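Local coordinates for F5/8 type C domain protein (PDB 7JRM) that probably contributes to mucin-glycan recognition by an O-glycopeptidase, through a calcium-bearing CBM51 carbohydrate-binding module joined to further helical and β-rich regions, at residues Lys308-Gln313 with Gly318-Gly323; Lys92-Thr95 with Ser100-Lys103; Lys236-Ala241 with Asn259-Gly264; Val398-Arg401 with Asn405-Lys408. One frame throughout, in Å; residues are numbered along the deposited sequence.

Interaction 1 (Lys308-Gln313 with Gly318-Gly323); sequences KSIQNQ and GDITLG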
# COMPACT_ATOMS: atom_id res chain seq x y z
N LYS A 308 -41.74 -15.98 8.65
CA LYS A 308 -41.96 -17.43 8.64
C LYS A 308 -41.00 -18.12 7.69
O LYS A 308 -40.54 -19.24 7.96
CB LYS A 308 -43.41 -17.73 8.26
CG LYS A 308 -43.75 -19.21 8.21
CD LYS A 308 -43.46 -19.89 9.54
CE LYS A 308 -43.93 -21.34 9.53
NZ LYS A 308 -45.41 -21.44 9.44
N SER A 309 -40.66 -17.48 6.57
CA SER A 309 -39.73 -18.07 5.62
C SER A 309 -38.33 -18.19 6.22
O SER A 309 -37.65 -19.20 6.02
CB SER A 309 -39.69 -17.24 4.34
OG SER A 309 -40.81 -17.52 3.51
N ILE A 310 -37.89 -17.17 6.97
CA ILE A 310 -36.58 -17.23 7.60
C ILE A 310 -36.59 -18.25 8.74
O ILE A 310 -35.60 -18.97 8.95
CB ILE A 310 -36.17 -15.83 8.09
CG1 ILE A 310 -35.95 -14.90 6.89
CG2 ILE A 310 -34.91 -15.90 8.94
CD1 ILE A 310 -35.72 -13.46 7.27
N GLN A 311 -37.70 -18.33 9.48
CA GLN A 311 -37.79 -19.30 10.57
C GLN A 311 -37.74 -20.73 10.04
O GLN A 311 -37.17 -21.61 10.68
CB GLN A 311 -39.07 -19.06 11.37
CG GLN A 311 -38.97 -17.94 12.39
CD GLN A 311 -40.32 -17.54 12.95
OE1 GLN A 311 -41.36 -17.93 12.43
NE2 GLN A 311 -40.30 -16.75 14.02
N ASN A 312 -38.34 -20.96 8.87
CA ASN A 312 -38.30 -22.30 8.28
C ASN A 312 -36.89 -22.67 7.84
O ASN A 312 -36.48 -23.83 7.95
CB ASN A 312 -39.27 -22.38 7.09
CG ASN A 312 -40.65 -22.85 7.50
OD1 ASN A 312 -40.81 -23.91 8.10
ND2 ASN A 312 -41.66 -22.06 7.16
N GLN A 313 -36.13 -21.69 7.34
CA GLN A 313 -34.78 -21.97 6.88
C GLN A 313 -33.81 -22.19 8.03
O GLN A 313 -32.88 -22.99 7.92
CB GLN A 313 -34.29 -20.83 5.98
CG GLN A 313 -33.00 -21.13 5.23
CD GLN A 313 -33.26 -21.65 3.82
OE1 GLN A 313 -34.21 -21.22 3.16
NE2 GLN A 313 -32.42 -22.56 3.37
N GLY A 318 -39.86 -17.32 17.24
CA GLY A 318 -39.64 -16.03 17.87
C GLY A 318 -38.85 -15.08 16.98
O GLY A 318 -38.84 -15.18 15.75
N ASP A 319 -38.15 -14.15 17.64
CA ASP A 319 -37.46 -13.09 16.93
C ASP A 319 -36.29 -13.63 16.11
O ASP A 319 -35.66 -14.62 16.47
CB ASP A 319 -36.94 -12.04 17.93
CG ASP A 319 -37.94 -11.76 19.03
OD1 ASP A 319 -37.84 -12.41 20.10
OD2 ASP A 319 -38.81 -10.88 18.84
N ILE A 320 -36.03 -12.96 14.99
CA ILE A 320 -34.87 -13.23 14.15
C ILE A 320 -33.82 -12.17 14.44
O ILE A 320 -34.10 -10.97 14.33
CB ILE A 320 -35.24 -13.26 12.66
CG1 ILE A 320 -36.18 -14.44 12.37
CG2 ILE A 320 -33.99 -13.34 11.80
CD1 ILE A 320 -35.56 -15.79 12.64
N THR A 321 -32.62 -12.60 14.80
CA THR A 321 -31.55 -11.70 15.21
C THR A 321 -30.64 -11.37 14.03
O THR A 321 -30.70 -11.99 12.97
CB THR A 321 -30.74 -12.32 16.36
OG1 THR A 321 -29.88 -13.34 15.83
CG2 THR A 321 -31.67 -12.94 17.39
N LEU A 322 -29.77 -10.37 14.24
CA LEU A 322 -28.75 -10.06 13.24
C LEU A 322 -27.79 -11.23 13.07
O LEU A 322 -27.37 -11.53 11.95
CB LEU A 322 -27.99 -8.79 13.64
CG LEU A 322 -26.98 -8.24 12.64
CD1 LEU A 322 -27.69 -7.69 11.42
CD2 LEU A 322 -26.11 -7.17 13.29
N GLY A 323 -27.44 -11.89 14.18
CA GLY A 323 -26.65 -13.11 14.07
C GLY A 323 -27.36 -14.18 13.26
O GLY A 323 -26.72 -14.91 12.49
O HOH W 1 -42.52 -17.27 15.18
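I310 and Q311 of helix 304-314 meet G318 and I320 of the following loop in a mixed contact, part apolar, part polar, just before strand 330-332, the first of the parallel strands. The sequence and strand order that follow are those of a leucine-rich repeat, so the two short helices are consistent with an N-terminal cap as in other bacterial proteins of that fold. The apolar half is one methyl set against a branched end. I310 turns CG2 anti to its own nitrogen and out toward the loop, where it lies 3.8 Å from I320 CD1 and 3.9 Å from I320 CG2, the two side chains slanting across each other. I320 CD1 also rests on the aliphatic root of Q311, 4.0 Å from CG. Both isoleucines also pack on M325 of helix 322-326, and I310 reaches L331 of the first strand.

The polar half shows how one amide can tie a helix to a loop. Q311 is extended beyond CG, which carries its NH2 out to the backbone of G318. That glycine has a positive phi of 83°, a conformation that suits a residue without a side chain. A water accepts from the same Q311 NE2 and, weakly, from G318 N, adding a second link. The direct bond, Q311 NE2 to G318 O at 2.8 Å, is bent at the hydrogen (136°), yet the donor lies in the carbonyl plane on a lone pair and the acceptor lies nearly in the glutamine amide plane.

Interaction 2 (Lys92-Thr95 with Ser100-Lys103); sequences KSAT and SVRK
A94 and V101 meet at an edge of the β-sandwich of the NPCBM/NEW2 domain, where the margins of two sheets come together. Strand 93-95 is an outer strand of the sheet that continues through 134-139. Strand 102-103 belongs to the other sheet and pairs with 127-131. The two segments are not paired with each other: the nearest CA atoms, those of A94 and V101, are 7.4 Å apart, and the contact is made mainly by side chains.

The contact itself is one methyl-to-methyl approach, A94 CB to V101 CG2 at 4.2 Å. V101 holds CG1 anti to its backbone nitrogen (chi1 -179°), which turns CG2 toward strand 93-95; the same methyl passes 4.3 Å from T95 O, a distance of packing alone. Around it, V101 also touches I136 of the first sheet, I128 and T130 of the second, and the loop residues W91 and I96, so this partly exposed valine touches residues of both sheets.

Each strand takes its polar ties from elsewhere. K92 and S93 both face V137 in a classic β-bulge, while T95 bonds to E135 through OG1 and receives the hydroxyl of S134 at its carbonyl. On the other segment, R102 shares a backbone bond with G129, and K103 sends its ammonium group to L89 O and against the ring of W91.

With no hydrogen bond between the segments and only a small area buried, the join rests on dispersion and on the apolar surroundings of V101; the backbone and side-chain hydrogen bonds of each segment lie with other partners.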
# COMPACT_ATOMS: atom_id res chain seq x y z
N LYS A 92 34.59 24.13 -3.22
CA LYS A 92 35.14 25.42 -2.81
C LYS A 92 36.54 25.63 -3.36
O LYS A 92 36.93 26.77 -3.66
CB LYS A 92 35.14 25.53 -1.29
CG LYS A 92 33.79 25.28 -0.64
CD LYS A 92 33.88 25.39 0.87
CE LYS A 92 33.51 26.79 1.35
NZ LYS A 92 34.29 27.20 2.55
N SER A 93 37.31 24.56 -3.49
CA SER A 93 38.67 24.62 -4.01
C SER A 93 39.09 23.23 -4.44
O SER A 93 38.57 22.23 -3.93
CB SER A 93 39.65 25.18 -2.98
OG SER A 93 39.75 24.31 -1.86
N ALA A 94 40.03 23.16 -5.38
CA ALA A 94 40.50 21.89 -5.90
C ALA A 94 41.93 22.02 -6.36
O ALA A 94 42.25 22.89 -7.18
CB ALA A 94 39.61 21.40 -7.05
N THR A 95 42.80 21.16 -5.84
CA THR A 95 44.17 21.04 -6.31
C THR A 95 44.37 19.65 -6.90
O THR A 95 43.66 18.70 -6.55
CB THR A 95 45.19 21.27 -5.18
OG1 THR A 95 45.12 20.18 -4.24
CG2 THR A 95 44.89 22.57 -4.46
N SER A 100 43.65 18.07 -14.77
CA SER A 100 42.63 18.88 -14.13
C SER A 100 41.52 17.98 -13.60
O SER A 100 41.24 16.92 -14.18
CB SER A 100 42.04 19.92 -15.10
OG SER A 100 41.20 19.31 -16.06
N VAL A 101 40.91 18.40 -12.50
CA VAL A 101 39.84 17.62 -11.88
C VAL A 101 38.63 17.62 -12.80
O VAL A 101 38.23 18.67 -13.33
CB VAL A 101 39.50 18.19 -10.50
CG1 VAL A 101 38.40 17.37 -9.84
CG2 VAL A 101 40.74 18.23 -9.62
N ARG A 102 38.04 16.45 -13.00
CA ARG A 102 36.91 16.27 -13.91
C ARG A 102 35.70 15.75 -13.15
O ARG A 102 35.82 14.87 -12.30
CB ARG A 102 37.27 15.31 -15.05
CG ARG A 102 38.22 15.89 -16.08
CD ARG A 102 37.55 16.97 -16.91
NE ARG A 102 36.41 16.46 -17.66
CZ ARG A 102 36.51 15.86 -18.85
NH1 ARG A 102 37.70 15.70 -19.41
NH2 ARG A 102 35.42 15.42 -19.46
N LYS A 103 34.53 16.30 -13.48
CA LYS A 103 33.27 15.85 -12.91
C LYS A 103 32.70 14.73 -13.76
O LYS A 103 32.61 14.85 -14.99
CB LYS A 103 32.27 17.00 -12.82
CG LYS A 103 32.70 18.14 -11.90
CD LYS A 103 31.57 19.14 -11.72
CE LYS A 103 32.06 20.40 -11.02
NZ LYS A 103 30.95 21.37 -10.78

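Interaction 3 (Lys236-Ala241 with Asn259-Gly264); sequences KAIEEA and NAISKG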
# COMPACT_ATOMS: atom_id res chain seq x y z
N LYS A 236 3.10 1.20 13.08
CA LYS A 236 2.58 0.59 14.30
C LYS A 236 1.06 0.60 14.33
O LYS A 236 0.44 -0.39 14.73
CB LYS A 236 3.15 1.32 15.52
CG LYS A 236 2.86 0.66 16.85
CD LYS A 236 3.50 1.43 18.00
CE LYS A 236 2.89 1.05 19.33
NZ LYS A 236 1.49 1.54 19.47
N ALA A 237 0.45 1.71 13.92
CA ALA A 237 -1.01 1.80 13.93
C ALA A 237 -1.64 0.90 12.87
O ALA A 237 -2.72 0.35 13.10
CB ALA A 237 -1.45 3.25 13.72
N ILE A 238 -0.98 0.73 11.72
CA ILE A 238 -1.53 -0.11 10.66
C ILE A 238 -1.51 -1.57 11.08
O ILE A 238 -2.49 -2.30 10.91
CB ILE A 238 -0.77 0.11 9.34
CG1 ILE A 238 -1.15 1.46 8.72
CG2 ILE A 238 -1.04 -1.02 8.37
CD1 ILE A 238 -0.30 1.83 7.52
N GLU A 239 -0.38 -2.03 11.63
CA GLU A 239 -0.26 -3.43 12.03
C GLU A 239 -1.28 -3.78 13.11
O GLU A 239 -1.86 -4.88 13.09
CB GLU A 239 1.16 -3.71 12.52
CG GLU A 239 2.22 -3.66 11.43
CD GLU A 239 1.79 -4.37 10.16
OE1 GLU A 239 1.40 -5.56 10.24
OE2 GLU A 239 1.83 -3.75 9.08
N GLU A 240 -1.51 -2.88 14.06
CA GLU A 240 -2.51 -3.13 15.09
C GLU A 240 -3.92 -3.05 14.52
O GLU A 240 -4.83 -3.74 15.00
CB GLU A 240 -2.34 -2.15 16.24
CG GLU A 240 -1.07 -2.36 17.04
CD GLU A 240 -0.81 -1.25 18.05
OE1 GLU A 240 0.31 -1.19 18.60
OE2 GLU A 240 -1.73 -0.44 18.28
N ALA A 241 -4.13 -2.22 13.49
CA ALA A 241 -5.45 -2.15 12.86
C ALA A 241 -5.73 -3.39 12.03
O ALA A 241 -6.86 -3.89 12.03
CB ALA A 241 -5.55 -0.89 12.00
N ASN A 259 -10.80 1.79 4.71
CA ASN A 259 -10.31 2.86 3.86
C ASN A 259 -9.13 3.58 4.50
O ASN A 259 -8.21 4.01 3.80
CB ASN A 259 -11.44 3.84 3.56
CG ASN A 259 -12.55 3.22 2.73
OD1 ASN A 259 -12.38 2.14 2.16
ND2 ASN A 259 -13.69 3.90 2.67
N ALA A 260 -9.14 3.72 5.83
CA ALA A 260 -8.03 4.38 6.51
C ALA A 260 -6.77 3.53 6.47
O ALA A 260 -5.66 4.06 6.34
CB ALA A 260 -8.42 4.70 7.95
N ILE A 261 -6.92 2.21 6.59
CA ILE A 261 -5.77 1.32 6.46
C ILE A 261 -5.17 1.43 5.07
O ILE A 261 -3.94 1.46 4.91
CB ILE A 261 -6.18 -0.13 6.78
CG1 ILE A 261 -6.62 -0.26 8.24
CG2 ILE A 261 -5.02 -1.09 6.50
CD1 ILE A 261 -7.25 -1.60 8.57
N SER A 262 -6.02 1.52 4.04
CA SER A 262 -5.52 1.67 2.68
C SER A 262 -4.82 3.01 2.49
O SER A 262 -3.76 3.08 1.86
CB SER A 262 -6.67 1.52 1.69
OG SER A 262 -7.29 0.25 1.81
N LYS A 263 -5.40 4.09 3.02
CA LYS A 263 -4.75 5.39 2.94
C LYS A 263 -3.43 5.40 3.70
O LYS A 263 -2.48 6.08 3.29
CB LYS A 263 -5.68 6.49 3.47
CG LYS A 263 -6.93 6.71 2.63
CD LYS A 263 -6.58 6.94 1.17
N GLY A 264 -3.35 4.66 4.80
CA GLY A 264 -2.09 4.56 5.52
C GLY A 264 -1.03 3.80 4.73
O GLY A 264 0.14 4.17 4.74
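I238 drives its CD1 methyl against the backbone of G264, and this is the tight end of the contact: CD1 lies 3.5 Å from G264 C and 3.7 Å from G264 O. Since the glycine presents no side chain, the methyl settles on the peptide itself. The reach comes from torsions that keep the isoleucine extended, with CG1 anti to the carbonyl carbon (chi1 -74°) and CD1 carried straight on (chi2 172°). One turn further along the first helix, A241 CB meets the end of I261, 3.9 Å from CD1 and 4.0 Å from CG1, so that each helix offers one isoleucine to a small residue of the other.

The middle is looser. I238 CG2 and I261 CG2 face each other at 4.4 Å, although their residues have the nearest CA atoms, 6.1 Å apart. The axes of the two short segments approach to 10.2 Å and run roughly antiparallel, at 143°. Helix 273-288 joins them in a three-helix bundle whose sequence resembles the FIVAR-type modules found between domains of bacterial surface proteins; its L283 packs on I238 and its M287 on A241, so the small interface between the first two helices is also covered from the third.

Away from this buried seam the first helix is polar. K236 and E240, one turn apart, form a salt bridge along its outer side, K236 NZ to E240 OE1 at 3.1 Å, with the ammonium on the syn side of the carboxylate. The exposed E239 pairs with K242, and on the second helix N259 stands at the solvent side.

Interaction 4 (Val398-Arg401 with Asn405-Lys408); sequences VYNR and NVAK
V398 and N405 are joined at two points at the mouth of a short loop, where an Asx turn leads into strand 407-413 of the C-terminal β-region. N405 OD1 takes two backbone N-H groups: V398 N across the loop at 2.8 Å and A407 N, two residues on, at 3.1 Å. The donors arrive from opposite faces of the amide plane, each more than 50° out of it, so the oxygen is gripped from both sides and the side chain is fixed in rotation. V406 N returns a bond to V398 O at 2.9 Å, nearly along the C=O axis (162°), and N405 CA adds a C-H contact to that carbonyl.

Further out, V398 and V406 both pack on F447 of strand 440-449, while D427 receives the amide NH2 of N405. N400 is held at both ends of its amide, OD1 by K404 N and ND2 by D449. Y399 looks the other way, bonding through its backbone to K359 and L361, its ring making a cation-pi interaction with R362, which joins this loop to residues 359-362, in what is probably the leucine-rich repeat region. Fixed in this way, the N400 amide slants across V406, its ND2 3.9 Å from CG1.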
# COMPACT_ATOMS: atom_id res chain seq x y z
N VAL A 398 -42.12 -0.88 -10.74
CA VAL A 398 -41.60 -2.10 -10.13
C VAL A 398 -40.09 -1.98 -10.11
O VAL A 398 -39.45 -1.91 -11.16
CB VAL A 398 -42.05 -3.36 -10.89
CG1 VAL A 398 -41.71 -4.61 -10.10
CG2 VAL A 398 -43.55 -3.30 -11.18
N TYR A 399 -39.51 -1.97 -8.91
CA TYR A 399 -38.09 -1.70 -8.74
C TYR A 399 -37.29 -3.00 -8.74
O TYR A 399 -37.68 -3.99 -8.11
CB TYR A 399 -37.84 -0.95 -7.43
CG TYR A 399 -38.48 0.42 -7.37
CD1 TYR A 399 -39.69 0.62 -6.72
CD2 TYR A 399 -37.87 1.52 -7.96
CE1 TYR A 399 -40.28 1.87 -6.66
CE2 TYR A 399 -38.45 2.77 -7.91
CZ TYR A 399 -39.65 2.94 -7.26
OH TYR A 399 -40.23 4.19 -7.20
N ASN A 400 -36.16 -2.98 -9.45
CA ASN A 400 -35.19 -4.05 -9.37
C ASN A 400 -34.17 -3.70 -8.29
O ASN A 400 -34.34 -2.75 -7.53
CB ASN A 400 -34.55 -4.30 -10.73
CG ASN A 400 -33.76 -3.10 -11.24
OD1 ASN A 400 -33.83 -2.01 -10.68
ND2 ASN A 400 -32.99 -3.31 -12.31
N ARG A 401 -33.08 -4.48 -8.21
CA ARG A 401 -32.08 -4.23 -7.17
C ARG A 401 -31.41 -2.87 -7.35
O ARG A 401 -31.05 -2.22 -6.37
CB ARG A 401 -31.04 -5.34 -7.17
CG ARG A 401 -31.45 -6.57 -6.37
CD ARG A 401 -30.34 -7.60 -6.35
NE ARG A 401 -30.20 -8.29 -7.63
CZ ARG A 401 -29.45 -9.36 -7.83
NH1 ARG A 401 -28.75 -9.88 -6.82
NH2 ARG A 401 -29.39 -9.92 -9.03
N ASN A 405 -37.12 1.16 -12.54
CA ASN A 405 -38.44 0.66 -12.89
C ASN A 405 -38.33 -0.27 -14.09
O ASN A 405 -37.85 0.13 -15.16
CB ASN A 405 -39.39 1.82 -13.19
CG ASN A 405 -40.82 1.37 -13.38
OD1 ASN A 405 -41.15 0.21 -13.17
ND2 ASN A 405 -41.69 2.30 -13.77
N VAL A 406 -38.76 -1.52 -13.92
CA VAL A 406 -38.67 -2.53 -14.96
C VAL A 406 -40.05 -2.90 -15.50
O VAL A 406 -40.21 -3.96 -16.11
CB VAL A 406 -37.91 -3.77 -14.46
CG1 VAL A 406 -36.46 -3.42 -14.16
CG2 VAL A 406 -38.60 -4.36 -13.24
N ALA A 407 -41.05 -2.05 -15.29
CA ALA A 407 -42.38 -2.31 -15.82
C ALA A 407 -42.37 -2.23 -17.34
O ALA A 407 -41.73 -1.36 -17.93
CB ALA A 407 -43.39 -1.32 -15.23
N LYS A 408 -43.10 -3.14 -17.98
CA LYS A 408 -43.06 -3.30 -19.43
C LYS A 408 -44.40 -2.95 -20.07
O LYS A 408 -44.50 -1.96 -20.79
CB LYS A 408 -42.63 -4.72 -19.79
CG LYS A 408 -41.23 -5.09 -19.32
CD LYS A 408 -40.21 -4.05 -19.77
CE LYS A 408 -38.83 -4.36 -19.21
NZ LYS A 408 -37.96 -3.16 -19.17

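Overall arrangement
The four contacts follow one another along an elongated chain, each closing before the next opens, without touching. Interaction 2 lies in the carbohydrate-binding module; its strand 93-95 shares a sheet with strand 163-170, whose S163 is a calcium ligand with V206, D208, G210 and D214. Interaction 3, in the helical bundle, lies nearest the middle of the chain; its centre is about 50 Å from that of interaction 2 and about 36 Å from that of interaction 1. Interactions 1 and 4 lie on the same side of the chain's centre, centres about 28 Å apart and nearest atoms about 16 Å. Interactions 1 and 2 are about 85 Å apart between centres, on opposite sides of that point.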